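Local structure of CBS domain protein (Shewanella oneidensis, 3LHH) at residues 52-57 against 77-82; 117-122 against 138-143. The protein binds adenosine monophosphate through its pair of CBS domains, which form one piece of a larger membrane protein probably of the CNNM/CorC type. All coordinates share one frame; numbering follows the deposited sequence.

Contact 1. Residues 52-57 against 77-82. With AMP (adenosine monophosphate), chain B.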
loop_
_atom_site.group_PDB
_atom_site.type_symbol
_atom_site.label_atom_id
_atom_site.label_comp_id
_atom_site.label_asym_id
_atom_site.label_seq_id
_atom_site.Cartn_x
_atom_site.Cartn_y
_atom_site.Cartn_z
ATOM N N SER A 52 1.054 -2.093 11.823
ATOM C CA SER A 52 -0.170 -2.417 12.561
ATOM C C SER A 52 -1.380 -1.600 12.097
ATOM O O SER A 52 -2.528 -2.012 12.294
ATOM C CB SER A 52 0.030 -2.272 14.070
ATOM O OG SER A 52 0.232 -0.925 14.435
ATOM N N ASP A 53 -1.120 -0.452 11.477
ATOM C CA ASP A 53 -2.188 0.410 10.975
ATOM C C ASP A 53 -2.525 0.135 9.509
ATOM O O ASP A 53 -3.438 0.755 8.971
ATOM C CB ASP A 53 -1.821 1.897 11.132
ATOM C CG ASP A 53 -1.749 2.349 12.594
ATOM O OD1 ASP A 53 -1.958 1.519 13.504
ATOM O OD2 ASP A 53 -1.485 3.550 12.831
ATOM N N ILE A 54 -1.786 -0.765 8.856
ATOM C CA ILE A 54 -2.037 -1.056 7.445
ATOM C C ILE A 54 -3.313 -1.849 7.218
ATOM O O ILE A 54 -3.497 -2.910 7.801
ATOM C CB ILE A 54 -0.886 -1.844 6.784
ATOM C CG1 ILE A 54 0.393 -1.002 6.726
ATOM C CG2 ILE A 54 -1.293 -2.272 5.386
ATOM C CD1 ILE A 54 1.550 -1.699 6.025
ATOM N N VAL A 55 -4.185 -1.347 6.345
ATOM C CA VAL A 55 -5.405 -2.065 5.991
ATOM C C VAL A 55 -5.150 -2.784 4.686
ATOM O O VAL A 55 -4.802 -2.143 3.698
ATOM C CB VAL A 55 -6.592 -1.087 5.804
ATOM C CG1 VAL A 55 -7.822 -1.827 5.335
ATOM C CG2 VAL A 55 -6.864 -0.325 7.098
ATOM N N PHE A 56 -5.317 -4.105 4.665
ATOM C CA PHE A 56 -4.831 -4.903 3.537
ATOM C C PHE A 56 -5.812 -5.976 3.080
ATOM O O PHE A 56 -6.717 -6.353 3.818
ATOM C CB PHE A 56 -3.481 -5.551 3.880
ATOM C CG PHE A 56 -3.558 -6.579 4.987
ATOM C CD1 PHE A 56 -3.339 -6.212 6.305
ATOM C CD2 PHE A 56 -3.826 -7.911 4.702
ATOM C CE1 PHE A 56 -3.401 -7.153 7.326
ATOM C CE2 PHE A 56 -3.898 -8.861 5.716
ATOM C CZ PHE A 56 -3.683 -8.480 7.030
ATOM N N LEU A 57 -5.638 -6.449 1.852
ATOM C CA LEU A 57 -6.442 -7.552 1.337
ATOM C C LEU A 57 -5.642 -8.866 1.305
ATOM O O LEU A 57 -4.427 -8.854 1.124
ATOM C CB LEU A 57 -6.971 -7.207 -0.050
ATOM C CG LEU A 57 -7.701 -5.862 -0.171
ATOM C CD1 LEU A 57 -8.335 -5.737 -1.542
ATOM C CD2 LEU A 57 -8.744 -5.700 0.902
ATOM N N ARG A 77 -6.350 2.792 -2.154
ATOM C CA ARG A 77 -5.500 1.673 -2.547
ATOM C C ARG A 77 -5.197 0.752 -1.363
ATOM O O ARG A 77 -5.044 1.203 -0.239
ATOM C CB ARG A 77 -4.190 2.172 -3.186
ATOM C CG ARG A 77 -4.377 3.284 -4.223
ATOM C CD ARG A 77 -3.142 3.484 -5.108
ATOM N NE ARG A 77 -3.141 2.556 -6.237
ATOM C CZ ARG A 77 -3.949 2.662 -7.289
ATOM N NH1 ARG A 77 -4.827 3.658 -7.368
ATOM N NH2 ARG A 77 -3.886 1.764 -8.261
ATOM N N PHE A 78 -5.116 -0.546 -1.635
ATOM C CA PHE A 78 -4.865 -1.531 -0.581
ATOM C C PHE A 78 -3.720 -2.447 -0.952
ATOM O O PHE A 78 -3.743 -3.049 -2.019
ATOM C CB PHE A 78 -6.115 -2.374 -0.353
ATOM C CG PHE A 78 -7.280 -1.582 0.171
ATOM C CD1 PHE A 78 -7.501 -1.486 1.529
ATOM C CD2 PHE A 78 -8.137 -0.915 -0.693
ATOM C CE1 PHE A 78 -8.596 -0.751 2.032
ATOM C CE2 PHE A 78 -9.219 -0.173 -0.200
ATOM C CZ PHE A 78 -9.439 -0.094 1.162
ATOM N N PRO A 79 -2.722 -2.564 -0.059
ATOM C CA PRO A 79 -1.713 -3.612 -0.177
ATOM C C PRO A 79 -2.413 -4.959 -0.160
ATOM O O PRO A 79 -3.414 -5.127 0.541
ATOM C CB PRO A 79 -0.878 -3.445 1.098
ATOM C CG PRO A 79 -1.226 -2.021 1.611
ATOM C CD PRO A 79 -2.632 -1.833 1.217
ATOM N N VAL A 80 -1.891 -5.902 -0.932
ATOM C CA VAL A 80 -2.459 -7.236 -1.042
ATOM C C VAL A 80 -1.395 -8.254 -0.714
ATOM O O VAL A 80 -0.301 -8.243 -1.289
ATOM C CB VAL A 80 -2.909 -7.549 -2.476
ATOM C CG1 VAL A 80 -3.439 -8.972 -2.552
ATOM C CG2 VAL A 80 -3.949 -6.554 -2.933
ATOM N N CYS A 81 -1.722 -9.164 0.182
ATOM C CA CYS A 81 -0.746 -10.136 0.589
ATOM C C CYS A 81 -1.349 -11.536 0.568
ATOM O O CYS A 81 -2.478 -11.739 0.096
ATOM C CB CYS A 81 -0.246 -9.782 1.984
ATOM S SG CYS A 81 -1.514 -10.032 3.220
ATOM N N ARG A 82 -0.568 -12.499 1.048
ATOM C CA ARG A 82 -1.062 -13.855 1.234
ATOM C C ARG A 82 -0.878 -14.234 2.680
ATOM O O ARG A 82 0.235 -14.216 3.196
ATOM C CB ARG A 82 -0.333 -14.842 0.333
ATOM C CG ARG A 82 -0.739 -14.751 -1.115
ATOM C CD ARG A 82 -0.337 -16.000 -1.865
ATOM N NE ARG A 82 -0.236 -15.755 -3.299
ATOM C CZ ARG A 82 -1.210 -15.986 -4.170
ATOM N NH1 ARG A 82 -2.373 -16.477 -3.759
ATOM N NH2 ARG A 82 -1.011 -15.728 -5.456
HETATM P P AMP B . -6.618 7.718 1.122
HETATM O O1P AMP B . -7.413 7.249 2.323
HETATM O O2P AMP B . -6.484 6.665 0.056
HETATM O O3P AMP B . -6.965 9.094 0.608
HETATM O "O5'" AMP B . -5.183 7.958 1.796
HETATM C "C5'" AMP B . -5.027 8.981 2.785
HETATM C "C4'" AMP B . -4.010 8.551 3.844
HETATM O "O4'" AMP B . -4.447 7.379 4.552
HETATM C "C3'" AMP B . -2.667 8.147 3.245
HETATM O "O3'" AMP B . -1.810 9.273 2.976
HETATM C "C2'" AMP B . -2.113 7.229 4.314
HETATM O "O2'" AMP B . -1.714 8.070 5.398
HETATM C "C1'" AMP B . -3.345 6.483 4.789
HETATM N N9 AMP B . -3.617 5.233 4.018
HETATM C C8 AMP B . -3.918 5.156 2.706
HETATM N N7 AMP B . -4.141 3.881 2.310
HETATM C C5 AMP B . -3.971 3.106 3.398
HETATM C C6 AMP B . -4.075 1.659 3.682
HETATM N N6 AMP B . -4.388 0.763 2.707
HETATM N N1 AMP B . -3.853 1.266 4.950
HETATM C C2 AMP B . -3.548 2.148 5.930
HETATM N N3 AMP B . -3.437 3.477 5.737
HETATM C C4 AMP B . -3.633 4.000 4.510
#
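Leu-57 and Val-80 form a parallel beta bridge in the first CBS domain, and next to it the same two segments bind the adenine of AMP. Two backbone bonds make the bridge. Leu-57 N donates to Pro-79 O at 2.9 Å, and Leu-57 O accepts from Cys-81 N, also at 2.9 Å. Both bonds are nearly straight. Leu-57 O also takes a CA-H...O contact from Val-80 CA. Strand 77-81 is the middle strand of its sheet, since Phe-78 and Val-80 bond to strand 88-93.

Residues 52-56 form the loop that leads into the bridge, and in this loop Val-55 turns its N and O to the ligand. Val-55 N donates to AMP N1 at 3.0 Å, and Val-55 O accepts from AMP N6 at 3.1 Å. AMP N6 gives a second bond to Arg-77 O, also at 3.1 Å. The amino group is thus held by a carbonyl from each segment. AMP is also hydrogen-bonded by His-75, Ser-76, Thr-154 and Asp-157.

Apolar side chains fill in around these bonds. Val-55 CG1, anti to the backbone N (chi1 176°), meets the edge of the Phe-78 ring in its plane, 3.6 Å from Phe-78 CE1. Val-55 O lies near the same edge, by CD1. The Leu-57 and Phe-78 side chains cross obliquely, CG of the first touching CB of the second, and helix 63-71 covers both residues. Ile-54 CG2 touches Pro-79 CG, and Leu-152 of strand 149-154 packs on both. At the other end is a sulfur-aromatic contact. Cys-81 SG lies obliquely to the Phe-56 ring, 4.3 Å from its centroid and 3.5 Å from Phe-56 CD2.

Contact 2. Residues 117-122 against 138-143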
loop_
_atom_site.group_PDB
_atom_site.type_symbol
_atom_site.label_atom_id
_atom_site.label_comp_id
_atom_site.label_asym_id
_atom_site.label_seq_id
_atom_site.Cartn_x
_atom_site.Cartn_y
_atom_site.Cartn_z
ATOM N N ASN A 117 6.601 -1.441 -4.762
ATOM C CA ASN A 117 8.025 -1.277 -4.516
ATOM C C ASN A 117 8.374 -1.270 -3.044
ATOM O O ASN A 117 7.638 -0.742 -2.222
ATOM C CB ASN A 117 8.567 -0.031 -5.212
ATOM C CG ASN A 117 8.676 -0.218 -6.702
ATOM O OD1 ASN A 117 8.775 -1.349 -7.190
ATOM N ND2 ASN A 117 8.643 0.883 -7.442
ATOM N N PHE A 118 9.497 -1.884 -2.723
ATOM C CA PHE A 118 10.023 -1.888 -1.373
ATOM C C PHE A 118 11.231 -0.965 -1.290
ATOM O O PHE A 118 11.986 -0.841 -2.246
ATOM C CB PHE A 118 10.447 -3.298 -0.991
ATOM C CG PHE A 118 9.304 -4.259 -0.882
ATOM C CD1 PHE A 118 8.813 -4.901 -2.008
ATOM C CD2 PHE A 118 8.732 -4.533 0.350
ATOM C CE1 PHE A 118 7.767 -5.796 -1.911
ATOM C CE2 PHE A 118 7.687 -5.434 0.465
ATOM C CZ PHE A 118 7.196 -6.065 -0.671
ATOM N N VAL A 119 11.405 -0.322 -0.142
ATOM C CA VAL A 119 12.590 0.473 0.110
ATOM C C VAL A 119 13.103 0.228 1.523
ATOM O O VAL A 119 12.324 -0.100 2.417
ATOM C CB VAL A 119 12.296 1.951 -0.071
ATOM C CG1 VAL A 119 11.871 2.221 -1.513
ATOM C CG2 VAL A 119 11.232 2.395 0.924
ATOM N N PRO A 120 14.421 0.385 1.732
ATOM C CA PRO A 120 14.989 0.190 3.066
ATOM C C PRO A 120 14.567 1.315 3.991
ATOM O O PRO A 120 14.384 2.447 3.542
ATOM C CB PRO A 120 16.507 0.302 2.831
ATOM C CG PRO A 120 16.700 0.451 1.344
ATOM C CD PRO A 120 15.410 0.902 0.772
ATOM N N ASN A 121 14.444 1.022 5.278
ATOM C CA ASN A 121 14.150 2.057 6.260
ATOM C C ASN A 121 15.343 2.984 6.498
ATOM O O ASN A 121 15.280 3.897 7.326
ATOM C CB ASN A 121 13.673 1.439 7.578
ATOM C CG ASN A 121 14.798 0.775 8.377
ATOM O OD1 ASN A 121 15.904 0.556 7.877
ATOM N ND2 ASN A 121 14.503 0.444 9.634
ATOM N N SER A 122 16.428 2.749 5.762
ATOM C CA SER A 122 17.640 3.556 5.885
ATOM C C SER A 122 17.681 4.709 4.860
ATOM O O SER A 122 18.660 5.457 4.774
ATOM C CB SER A 122 18.878 2.666 5.729
ATOM O OG SER A 122 19.109 2.352 4.363
ATOM N N GLN A 138 2.241 5.718 -5.809
ATOM C CA GLN A 138 1.413 6.388 -4.811
ATOM C C GLN A 138 1.752 5.858 -3.421
ATOM O O GLN A 138 1.606 6.554 -2.427
ATOM C CB GLN A 138 -0.074 6.185 -5.114
ATOM C CG GLN A 138 -0.520 6.739 -6.467
ATOM C CD GLN A 138 -0.827 5.651 -7.485
ATOM O OE1 GLN A 138 -0.117 4.645 -7.581
ATOM N NE2 GLN A 138 -1.893 5.850 -8.254
HETATM N N MSE A 139 2.237 4.619 -3.380
HETATM C CA MSE A 139 2.491 3.888 -2.143
HETATM C C MSE A 139 3.787 3.067 -2.243
HETATM O O MSE A 139 4.019 2.404 -3.247
HETATM C CB MSE A 139 1.290 2.967 -1.918
HETATM C CG MSE A 139 1.332 2.049 -0.740
HETATM SE SE MSE A 139 -0.435 1.179 -0.548
HETATM C CE MSE A 139 -1.502 2.716 0.003
ATOM N N VAL A 140 4.640 3.133 -1.224
ATOM C CA VAL A 140 5.836 2.283 -1.164
ATOM C C VAL A 140 5.898 1.572 0.183
ATOM O O VAL A 140 5.443 2.105 1.205
ATOM C CB VAL A 140 7.155 3.069 -1.363
ATOM C CG1 VAL A 140 7.183 3.780 -2.714
ATOM C CG2 VAL A 140 7.359 4.054 -0.225
ATOM N N PHE A 141 6.446 0.362 0.178
ATOM C CA PHE A 141 6.613 -0.416 1.398
ATOM C C PHE A 141 8.025 -0.260 1.952
ATOM O O PHE A 141 9.005 -0.255 1.210
ATOM C CB PHE A 141 6.302 -1.888 1.142
ATOM C CG PHE A 141 4.888 -2.137 0.691
ATOM C CD1 PHE A 141 3.811 -1.740 1.476
ATOM C CD2 PHE A 141 4.629 -2.774 -0.511
ATOM C CE1 PHE A 141 2.507 -1.965 1.054
ATOM C CE2 PHE A 141 3.323 -3.010 -0.928
ATOM C CZ PHE A 141 2.267 -2.600 -0.152
ATOM N N VAL A 142 8.115 -0.148 3.267
ATOM C CA VAL A 142 9.381 0.046 3.940
ATOM C C VAL A 142 9.754 -1.180 4.776
ATOM O O VAL A 142 8.937 -1.675 5.554
ATOM C CB VAL A 142 9.309 1.276 4.846
ATOM C CG1 VAL A 142 10.654 1.517 5.519
ATOM C CG2 VAL A 142 8.879 2.502 4.031
ATOM N N VAL A 143 10.983 -1.669 4.606
ATOM C CA VAL A 143 11.464 -2.832 5.356
ATOM C C VAL A 143 12.656 -2.453 6.228
ATOM O O VAL A 143 13.363 -1.492 5.924
ATOM C CB VAL A 143 11.902 -3.989 4.420
ATOM C CG1 VAL A 143 10.780 -4.336 3.453
ATOM C CG2 VAL A 143 13.176 -3.604 3.653
HETATM O O HOH W 1 5.264 0.975 -5.149
#
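Phe-118 and Phe-141 are paired across neighbouring parallel strands of a beta-alpha-beta unit in the second CBS domain. Helix 125-135 makes the crossover. The two rings meet obliquely, with planes at 43° and centroids 5.5 Å apart. Phe-141 CD2 lies over one face of the Phe-118 ring, toward its rim. Phe-118 CD2 is 3.7 Å from Phe-141 CB and equally close to Val-143 CG1.

On the face of Val-119 and Val-142, Val-119 CG2 and Val-142 CG2 meet at 3.9 Å. The Val-119 chi1 of -62° sets CG1 anti to the carbonyl carbon. Val-119 CG2 is left between the backbone N and that carbon, 3.5 Å from Phe-141 O. Val-142 CG1 packs instead on Asn-121 CA and CB.

A ladder of four backbone bonds sets this register. Phe-141 N donates to Asn-117 O, Val-119 N to Phe-141 O, and Val-143 N to Val-119 O. Asn-121 N to Val-143 O, at 2.8 Å, is the most bent, with 137° at the hydrogen.

Further out, His-131 of the crossover helix covers Val-119 and Val-140. On the Phe-141 side, Met-88 and Ile-91 of strand 88-93 pack against the ring. Beside Asn-117, a water bridges the segments: it accepts from Asn-117 N at 2.8 Å and donates to Met-139 O at 2.7 Å.

Contact 1 is buried near the middle of the chain, while contact 2 is only partly buried and includes the exposed Phe-118 and Pro-120. Each holds parallel bridging, a single bridge in contact 1 and a run of pairs in contact 2, in a different CBS domain and sheet. In contact 2 four backbone bonds join the segments. In contact 1 there are two, and Val-55 N and O and Arg-77 O, beyond the bridge, bond the adenine. The two contacts meet directly: Phe-141 CZ packs on Pro-79 CB at 3.5 Å, and selenomethionine Met-139 lies against Pro-79 and Arg-77. Strand 139-143 thus adds Met-139 to the AMP pocket, whereas contact 1 supplies five pocket residues.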